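Local coordinates for polyprenyl synthetase (Nonlabens dokdonensis, PDB 6KD7), which probably makes geranylgeranyl pyrophosphate by condensing isopentenyl diphosphate with allylic diphosphates, as a magnesium-dependent prenyltransferase of the FPP/GGPP synthase family, at residues Met1-Leu12 against Arg41-Glu52. Numbering follows the deposited sequence.
Sequences MNTLKSLRTTFL and RLRPLLTLMSAE. With PPV (pyrophosphate), chain B.
Leu7 and Leu45 interlock where helix 4-12 crosses helix 42-52 at 109°, the axes 10.2 Å apart. Each is a knob in the other's hole: Leu7 drops among Leu45, Leu48, Met49 and Glu52, while Leu45 fits between Leu4, Leu7, Arg8 and Phe11. The two branches of Leu7 part, CD1 lying 3.8 Å from Met49 CG and CD2 resting against Leu48 CB and the Glu52 carboxylate. Leu45 CD2 rests against the Leu7-Arg8 peptide, 3.9 Å from Arg8 N, and CD1 sits over one face of the Arg8 guanidinium, whose NE donates to the carbonyl of Lys40.

Phe11 carries the packing toward the start of helix 42-52. A chi1 of 176° swings its ring away from its own backbone N and brings one face over Pro44 in a CH-pi contact, Pro44 CG lying 4.2 Å from the centroid of the Phe11 ring. Beside it, Leu12 CD2 covers a face of the Arg41 guanidinium, which forms a salt bridge with Glu69.

At the other end, the extended Glu52 side chain reaches across to the N-terminal loop, where OE1 accepts from Asn2 N at 2.9 Å, on its syn side and 27° out of the carboxylate plane. With an alanine here, Asn2 N would probably lose this acceptor and Leu7 CD2 part of its wall, leaving the loop less firmly tied to the helix.

Helix 58-82 backs Phe11 and Pro44, and helix 309-322 closes over Leu4 and Met49 through Phe318 and Leu315. On helix 42-52, Leu46 faces helix 158-183, and Arg43 grips pyrophosphate O21 with both NH1 and NH2. Within this mainly helical prenyltransferase fold, the N-terminal helix packs on a helix that also lines the pyrophosphate pocket.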
ATOM      1  N   MET A   1     -11.290 -55.950   6.059  1.00 69.34           N
ATOM      2  CA  MET A   1     -10.490 -54.840   6.670  1.00 74.67           C
ATOM      3  C   MET A   1     -11.157 -54.409   7.976  1.00 68.44           C
ATOM      4  O   MET A   1     -12.384 -54.491   8.057  1.00 69.01           O
ATOM      5  CB  MET A   1     -10.425 -53.598   5.766  1.00 81.76           C
ATOM      6  CG  MET A   1      -9.861 -53.853   4.373  1.00 84.02           C
ATOM      7  SD  MET A   1     -11.096 -53.800   3.030  1.00 93.38           S
ATOM      8  CE  MET A   1     -11.724 -52.134   3.208  1.00 90.30           C
ATOM      9  N   ASN A   2     -10.389 -53.869   8.913  1.00 54.65           N
ATOM     10  CA  ASN A   2     -10.951 -53.185  10.094  1.00 56.47           C
ATOM     11  C   ASN A   2     -11.870 -52.078   9.599  1.00 56.32           C
ATOM     12  O   ASN A   2     -11.770 -51.691   8.410  1.00 56.59           O
ATOM     13  CB  ASN A   2      -9.872 -52.638  11.015  1.00 57.36           C
ATOM     14  CG  ASN A   2      -9.099 -53.761  11.661  1.00 57.15           C
ATOM     15  OD1 ASN A   2      -9.048 -53.847  12.873  1.00 71.32           O
ATOM     16  ND2 ASN A   2      -8.541 -54.651  10.863  1.00 52.02           N
ATOM     17  N   THR A   3     -12.746 -51.631  10.484  1.00 50.78           N
ATOM     18  CA  THR A   3     -13.621 -50.454  10.279  1.00 56.66           C
ATOM     19  C   THR A   3     -12.737 -49.208  10.112  1.00 48.29           C
ATOM     20  O   THR A   3     -11.680 -49.127  10.794  1.00 50.49           O
ATOM     21  CB  THR A   3     -14.584 -50.341  11.469  1.00 63.94           C
ATOM     22  OG1 THR A   3     -13.882 -49.823  12.607  1.00 56.17           O
ATOM     23  CG2 THR A   3     -15.198 -51.684  11.819  1.00 63.15           C
ATOM     24  N   LEU A   4     -13.152 -48.284   9.246  1.00 47.76           N
ATOM     25  CA  LEU A   4     -12.606 -46.905   9.170  1.00 54.50           C
ATOM     26  C   LEU A   4     -12.322 -46.377  10.578  1.00 57.09           C
ATOM     27  O   LEU A   4     -11.214 -45.833  10.786  1.00 57.60           O
ATOM     28  CB  LEU A   4     -13.599 -45.970   8.482  1.00 58.10           C
ATOM     29  CG  LEU A   4     -13.625 -45.983   6.955  1.00 65.23           C
ATOM     30  CD1 LEU A   4     -14.369 -44.738   6.450  1.00 68.87           C
ATOM     31  CD2 LEU A   4     -12.217 -46.077   6.353  1.00 66.30           C
ATOM     32  N   LYS A   5     -13.281 -46.499  11.501  1.00 58.31           N
ATOM     33  CA  LYS A   5     -13.186 -45.854  12.836  1.00 55.45           C
ATOM     34  C   LYS A   5     -12.018 -46.483  13.609  1.00 47.78           C
ATOM     35  O   LYS A   5     -11.291 -45.784  14.311  1.00 46.00           O
ATOM     36  CB  LYS A   5     -14.512 -46.007  13.587  1.00 66.96           C
ATOM     37  CG  LYS A   5     -14.648 -45.101  14.802  1.00 77.13           C
ATOM     38  CD  LYS A   5     -15.439 -45.704  15.944  1.00 92.19           C
ATOM     39  CE  LYS A   5     -15.033 -45.144  17.293  1.00 99.74           C
ATOM     40  NZ  LYS A   5     -15.869 -45.705  18.379  1.00107.36           N
ATOM     41  N   SER A   6     -11.865 -47.790  13.507  1.00 46.28           N
ATOM     42  CA  SER A   6     -10.772 -48.547  14.158  1.00 45.65           C
ATOM     43  C   SER A   6      -9.417 -48.137  13.528  1.00 46.17           C
ATOM     44  O   SER A   6      -8.457 -47.845  14.287  1.00 40.55           O
ATOM     45  CB  SER A   6     -11.054 -50.029  14.026  1.00 45.34           C
ATOM     46  OG  SER A   6      -9.867 -50.776  14.211  1.00 51.16           O
ATOM     47  N   LEU A   7      -9.320 -48.151  12.191  1.00 40.73           N
ATOM     48  CA  LEU A   7      -8.093 -47.711  11.455  1.00 38.76           C
ATOM     49  C   LEU A   7      -7.761 -46.252  11.815  1.00 35.33           C
ATOM     50  O   LEU A   7      -6.585 -45.991  12.164  1.00 37.29           O
ATOM     51  CB  LEU A   7      -8.297 -47.907   9.952  1.00 38.97           C
ATOM     52  CG  LEU A   7      -8.286 -49.365   9.495  1.00 38.59           C
ATOM     53  CD1 LEU A   7      -8.590 -49.462   8.025  1.00 39.73           C
ATOM     54  CD2 LEU A   7      -6.964 -50.051   9.837  1.00 38.66           C
ATOM     55  N   ARG A   8      -8.755 -45.375  11.825  1.00 35.74           N
ATOM     56  CA  ARG A   8      -8.497 -43.951  12.128  1.00 40.23           C
ATOM     57  C   ARG A   8      -7.925 -43.830  13.542  1.00 44.33           C
ATOM     58  O   ARG A   8      -6.993 -43.060  13.728  1.00 43.59           O
ATOM     59  CB  ARG A   8      -9.776 -43.132  11.951  1.00 44.05           C
ATOM     60  CG  ARG A   8      -9.547 -41.630  11.893  1.00 53.44           C
ATOM     61  CD  ARG A   8     -10.792 -40.809  11.626  1.00 50.29           C
ATOM     62  NE  ARG A   8     -11.300 -40.977  10.277  1.00 59.66           N
ATOM     63  CZ  ARG A   8     -12.329 -41.743   9.944  1.00 64.07           C
ATOM     64  NH1 ARG A   8     -12.712 -41.823   8.685  1.00 56.45           N
ATOM     65  NH2 ARG A   8     -12.980 -42.419  10.869  1.00 70.66           N
ATOM     66  N   THR A   9      -8.420 -44.638  14.473  1.00 42.15           N
ATOM     67  CA  THR A   9      -8.016 -44.507  15.889  1.00 42.15           C
ATOM     68  C   THR A   9      -6.549 -44.927  16.002  1.00 37.69           C
ATOM     69  O   THR A   9      -5.769 -44.203  16.661  1.00 39.20           O
ATOM     70  CB  THR A   9      -9.003 -45.266  16.802  1.00 47.16           C
ATOM     71  OG1 THR A   9     -10.288 -44.645  16.707  1.00 46.61           O
ATOM     72  CG2 THR A   9      -8.577 -45.273  18.253  1.00 41.52           C
ATOM     73  N   THR A  10      -6.194 -46.075  15.427  1.00 37.05           N
ATOM     74  CA  THR A  10      -4.802 -46.592  15.389  1.00 37.74           C
ATOM     75  C   THR A  10      -3.923 -45.551  14.665  1.00 36.65           C
ATOM     76  O   THR A  10      -2.836 -45.234  15.160  1.00 36.01           O
ATOM     77  CB  THR A  10      -4.700 -47.902  14.601  1.00 45.24           C
ATOM     78  OG1 THR A  10      -5.803 -48.746  14.926  1.00 51.08           O
ATOM     79  CG2 THR A  10      -3.371 -48.606  14.800  1.00 41.26           C
ATOM     80  N   PHE A  11      -4.401 -45.041  13.529  1.00 34.70           N
ATOM     81  CA  PHE A  11      -3.639 -44.076  12.696  1.00 37.74           C
ATOM     82  C   PHE A  11      -3.270 -42.848  13.525  1.00 35.66           C
ATOM     83  O   PHE A  11      -2.061 -42.529  13.526  1.00 37.23           O
ATOM     84  CB  PHE A  11      -4.391 -43.669  11.447  1.00 37.94           C
ATOM     85  CG  PHE A  11      -3.644 -42.629  10.666  1.00 41.16           C
ATOM     86  CD1 PHE A  11      -2.565 -42.987   9.875  1.00 36.82           C
ATOM     87  CD2 PHE A  11      -4.016 -41.299  10.731  1.00 36.67           C
ATOM     88  CE1 PHE A  11      -1.863 -42.019   9.174  1.00 39.49           C
ATOM     89  CE2 PHE A  11      -3.309 -40.339  10.027  1.00 40.51           C
ATOM     90  CZ  PHE A  11      -2.234 -40.697   9.255  1.00 40.61           C
ATOM     91  N   LEU A  12      -4.200 -42.281  14.302  1.00 35.89           N
ATOM     92  CA  LEU A  12      -3.955 -41.015  15.049  1.00 35.22           C
ATOM     93  C   LEU A  12      -3.024 -41.286  16.213  1.00 36.63           C
ATOM     94  O   LEU A  12      -2.186 -40.416  16.510  1.00 41.28           O
ATOM     95  CB  LEU A  12      -5.275 -40.374  15.474  1.00 41.27           C
ATOM     96  CG  LEU A  12      -6.136 -39.882  14.301  1.00 51.96           C
ATOM     97  CD1 LEU A  12      -7.455 -39.284  14.794  1.00 56.55           C
ATOM     98  CD2 LEU A  12      -5.392 -38.867  13.415  1.00 50.53           C
ATOM     99  N   ARG A  41      -9.171 -38.106   7.187  1.00 35.64           N
ATOM    100  CA  ARG A  41      -7.861 -38.744   6.865  1.00 32.13           C
ATOM    101  C   ARG A  41      -8.055 -39.854   5.837  1.00 31.60           C
ATOM    102  O   ARG A  41      -7.476 -40.931   6.024  1.00 30.05           O
ATOM    103  CB  ARG A  41      -7.245 -39.476   8.062  1.00 33.14           C
ATOM    104  CG  ARG A  41      -7.251 -38.696   9.358  1.00 35.38           C
ATOM    105  CD  ARG A  41      -6.292 -37.545   9.334  1.00 39.18           C
ATOM    106  NE  ARG A  41      -6.398 -36.722  10.522  1.00 42.29           N
ATOM    107  CZ  ARG A  41      -5.469 -35.851  10.905  1.00 44.03           C
ATOM    108  NH1 ARG A  41      -4.382 -35.637  10.173  1.00 38.97           N
ATOM    109  NH2 ARG A  41      -5.654 -35.172  12.010  1.00 41.27           N
ATOM    110  N   LEU A  42      -8.916 -39.641   4.850  1.00 31.64           N
ATOM    111  CA  LEU A  42      -9.217 -40.592   3.759  1.00 34.19           C
ATOM    112  C   LEU A  42      -7.912 -41.169   3.209  1.00 35.22           C
ATOM    113  O   LEU A  42      -7.842 -42.395   2.980  1.00 33.86           O
ATOM    114  CB  LEU A  42      -9.986 -39.838   2.669  1.00 40.53           C
ATOM    115  CG  LEU A  42     -10.020 -40.438   1.259  1.00 50.80           C
ATOM    116  CD1 LEU A  42     -11.100 -41.507   1.180  1.00 58.67           C
ATOM    117  CD2 LEU A  42     -10.276 -39.377   0.167  1.00 52.77           C
ATOM    118  N   ARG A  43      -6.936 -40.333   2.871  1.00 34.02           N
ATOM    119  CA  ARG A  43      -5.795 -40.817   2.041  1.00 32.12           C
ATOM    120  C   ARG A  43      -4.972 -41.843   2.813  1.00 28.61           C
ATOM    121  O   ARG A  43      -4.783 -42.959   2.368  1.00 26.69           O
ATOM    122  CB  ARG A  43      -5.030 -39.605   1.519  1.00 36.70           C
ATOM    123  CG  ARG A  43      -5.799 -38.858   0.437  1.00 35.70           C
ATOM    124  CD  ARG A  43      -5.112 -37.543   0.153  1.00 36.17           C
ATOM    125  NE  ARG A  43      -5.903 -36.801  -0.798  1.00 31.51           N
ATOM    126  CZ  ARG A  43      -6.983 -36.180  -0.439  1.00 35.30           C
ATOM    127  NH1 ARG A  43      -7.674 -35.509  -1.314  1.00 34.08           N
ATOM    128  NH2 ARG A  43      -7.374 -36.197   0.815  1.00 37.58           N
ATOM    129  N   PRO A  44      -4.500 -41.565   4.035  1.00 28.85           N
ATOM    130  CA  PRO A  44      -3.739 -42.566   4.763  1.00 30.73           C
ATOM    131  C   PRO A  44      -4.535 -43.866   4.988  1.00 33.06           C
ATOM    132  O   PRO A  44      -3.958 -44.894   4.928  1.00 31.54           O
ATOM    133  CB  PRO A  44      -3.382 -41.872   6.080  1.00 31.18           C
ATOM    134  CG  PRO A  44      -4.277 -40.666   6.147  1.00 29.25           C
ATOM    135  CD  PRO A  44      -4.601 -40.299   4.721  1.00 27.77           C
ATOM    136  N   LEU A  45      -5.839 -43.770   5.223  1.00 29.99           N
ATOM    137  CA  LEU A  45      -6.697 -44.945   5.502  1.00 28.84           C
ATOM    138  C   LEU A  45      -6.823 -45.779   4.247  1.00 26.23           C
ATOM    139  O   LEU A  45      -6.947 -46.951   4.405  1.00 28.64           O
ATOM    140  CB  LEU A  45      -8.076 -44.530   6.030  1.00 31.36           C
ATOM    141  CG  LEU A  45      -8.045 -43.757   7.349  1.00 36.13           C
ATOM    142  CD1 LEU A  45      -9.423 -43.609   7.930  1.00 39.03           C
ATOM    143  CD2 LEU A  45      -7.127 -44.396   8.367  1.00 43.36           C
ATOM    144  N   LEU A  46      -6.740 -45.221   3.052  1.00 23.81           N
ATOM    145  CA  LEU A  46      -6.718 -46.047   1.818  1.00 28.09           C
ATOM    146  C   LEU A  46      -5.483 -46.981   1.842  1.00 31.64           C
ATOM    147  O   LEU A  46      -5.621 -48.146   1.403  1.00 29.52           O
ATOM    148  CB  LEU A  46      -6.713 -45.159   0.574  1.00 30.52           C
ATOM    149  CG  LEU A  46      -8.021 -44.421   0.274  1.00 34.36           C
ATOM    150  CD1 LEU A  46      -7.832 -43.399  -0.838  1.00 35.35           C
ATOM    151  CD2 LEU A  46      -9.135 -45.377  -0.086  1.00 37.39           C
ATOM    152  N   THR A  47      -4.332 -46.485   2.309  1.00 29.91           N
ATOM    153  CA  THR A  47      -3.049 -47.218   2.381  1.00 29.17           C
ATOM    154  C   THR A  47      -3.260 -48.427   3.314  1.00 33.07           C
ATOM    155  O   THR A  47      -3.000 -49.573   2.843  1.00 30.27           O
ATOM    156  CB  THR A  47      -1.897 -46.279   2.775  1.00 28.40           C
ATOM    157  OG1 THR A  47      -1.726 -45.314   1.726  1.00 27.57           O
ATOM    158  CG2 THR A  47      -0.611 -47.048   2.985  1.00 29.82           C
ATOM    159  N   LEU A  48      -3.781 -48.191   4.520  1.00 29.73           N
ATOM    160  CA  LEU A  48      -4.050 -49.247   5.537  1.00 33.67           C
ATOM    161  C   LEU A  48      -5.074 -50.257   4.997  1.00 33.77           C
ATOM    162  O   LEU A  48      -4.840 -51.469   5.097  1.00 34.87           O
ATOM    163  CB  LEU A  48      -4.539 -48.618   6.830  1.00 30.50           C
ATOM    164  CG  LEU A  48      -3.633 -47.563   7.418  1.00 30.71           C
ATOM    165  CD1 LEU A  48      -4.240 -47.014   8.694  1.00 31.82           C
ATOM    166  CD2 LEU A  48      -2.235 -48.091   7.680  1.00 33.86           C
ATOM    167  N   MET A  49      -6.133 -49.799   4.360  1.00 31.22           N
ATOM    168  CA  MET A  49      -7.170 -50.701   3.838  1.00 33.38           C
ATOM    169  C   MET A  49      -6.537 -51.604   2.779  1.00 36.87           C
ATOM    170  O   MET A  49      -6.835 -52.810   2.785  1.00 31.06           O
ATOM    171  CB  MET A  49      -8.338 -49.923   3.219  1.00 36.75           C
ATOM    172  CG  MET A  49      -9.252 -49.240   4.259  1.00 39.06           C
ATOM    173  SD  MET A  49     -10.260 -47.931   3.494  1.00 47.57           S
ATOM    174  CE  MET A  49     -11.320 -48.963   2.501  1.00 44.84           C
ATOM    175  N   SER A  50      -5.749 -51.032   1.866  1.00 32.25           N
ATOM    176  CA  SER A  50      -5.087 -51.754   0.746  1.00 33.50           C
ATOM    177  C   SER A  50      -4.187 -52.848   1.332  1.00 34.79           C
ATOM    178  O   SER A  50      -4.274 -53.998   0.913  1.00 35.55           O
ATOM    179  CB  SER A  50      -4.273 -50.826  -0.097  1.00 35.52           C
ATOM    180  OG  SER A  50      -3.891 -51.444  -1.314  1.00 34.59           O
ATOM    181  N   ALA A  51      -3.352 -52.470   2.280  1.00 29.97           N
ATOM    182  CA  ALA A  51      -2.450 -53.370   2.986  1.00 34.75           C
ATOM    183  C   ALA A  51      -3.283 -54.559   3.516  1.00 38.82           C
ATOM    184  O   ALA A  51      -3.017 -55.666   3.082  1.00 33.25           O
ATOM    185  CB  ALA A  51      -1.735 -52.617   4.066  1.00 32.90           C
ATOM    186  N   GLU A  52      -4.286 -54.328   4.357  1.00 38.00           N
ATOM    187  CA  GLU A  52      -5.086 -55.409   4.995  1.00 39.50           C
ATOM    188  C   GLU A  52      -5.711 -56.330   3.933  1.00 41.76           C
ATOM    189  O   GLU A  52      -5.446 -57.533   3.978  1.00 48.91           O
ATOM    190  CB  GLU A  52      -6.152 -54.817   5.895  1.00 34.66           C
ATOM    191  CG  GLU A  52      -5.567 -54.291   7.169  1.00 38.42           C
ATOM    192  CD  GLU A  52      -6.625 -53.791   8.143  1.00 41.60           C
ATOM    193  OE1 GLU A  52      -7.775 -53.518   7.683  1.00 36.33           O
ATOM    194  OE2 GLU A  52      -6.287 -53.662   9.341  1.00 37.41           O
TER
HETATM  195  O11 PPV B 401     -10.760 -32.493   0.924  1.00 86.48           O
HETATM  196  P1  PPV B 401     -10.086 -33.728   1.411  1.00 85.21           P
HETATM  197  O21 PPV B 401      -9.480 -34.495   0.299  1.00 74.39           O
HETATM  198  O31 PPV B 401     -10.999 -34.569   2.237  1.00 77.65           O
HETATM  199  OPP PPV B 401      -8.822 -33.277   2.364  1.00 89.00           O
HETATM  200  P2  PPV B 401      -8.558 -32.779   3.895  1.00 86.84           P
HETATM  201  O12 PPV B 401      -8.974 -31.356   3.958  1.00113.34           O
HETATM  202  O22 PPV B 401      -9.418 -33.646   4.766  1.00 84.96           O
HETATM  203  O32 PPV B 401      -7.112 -32.949   4.205  1.00 74.13           O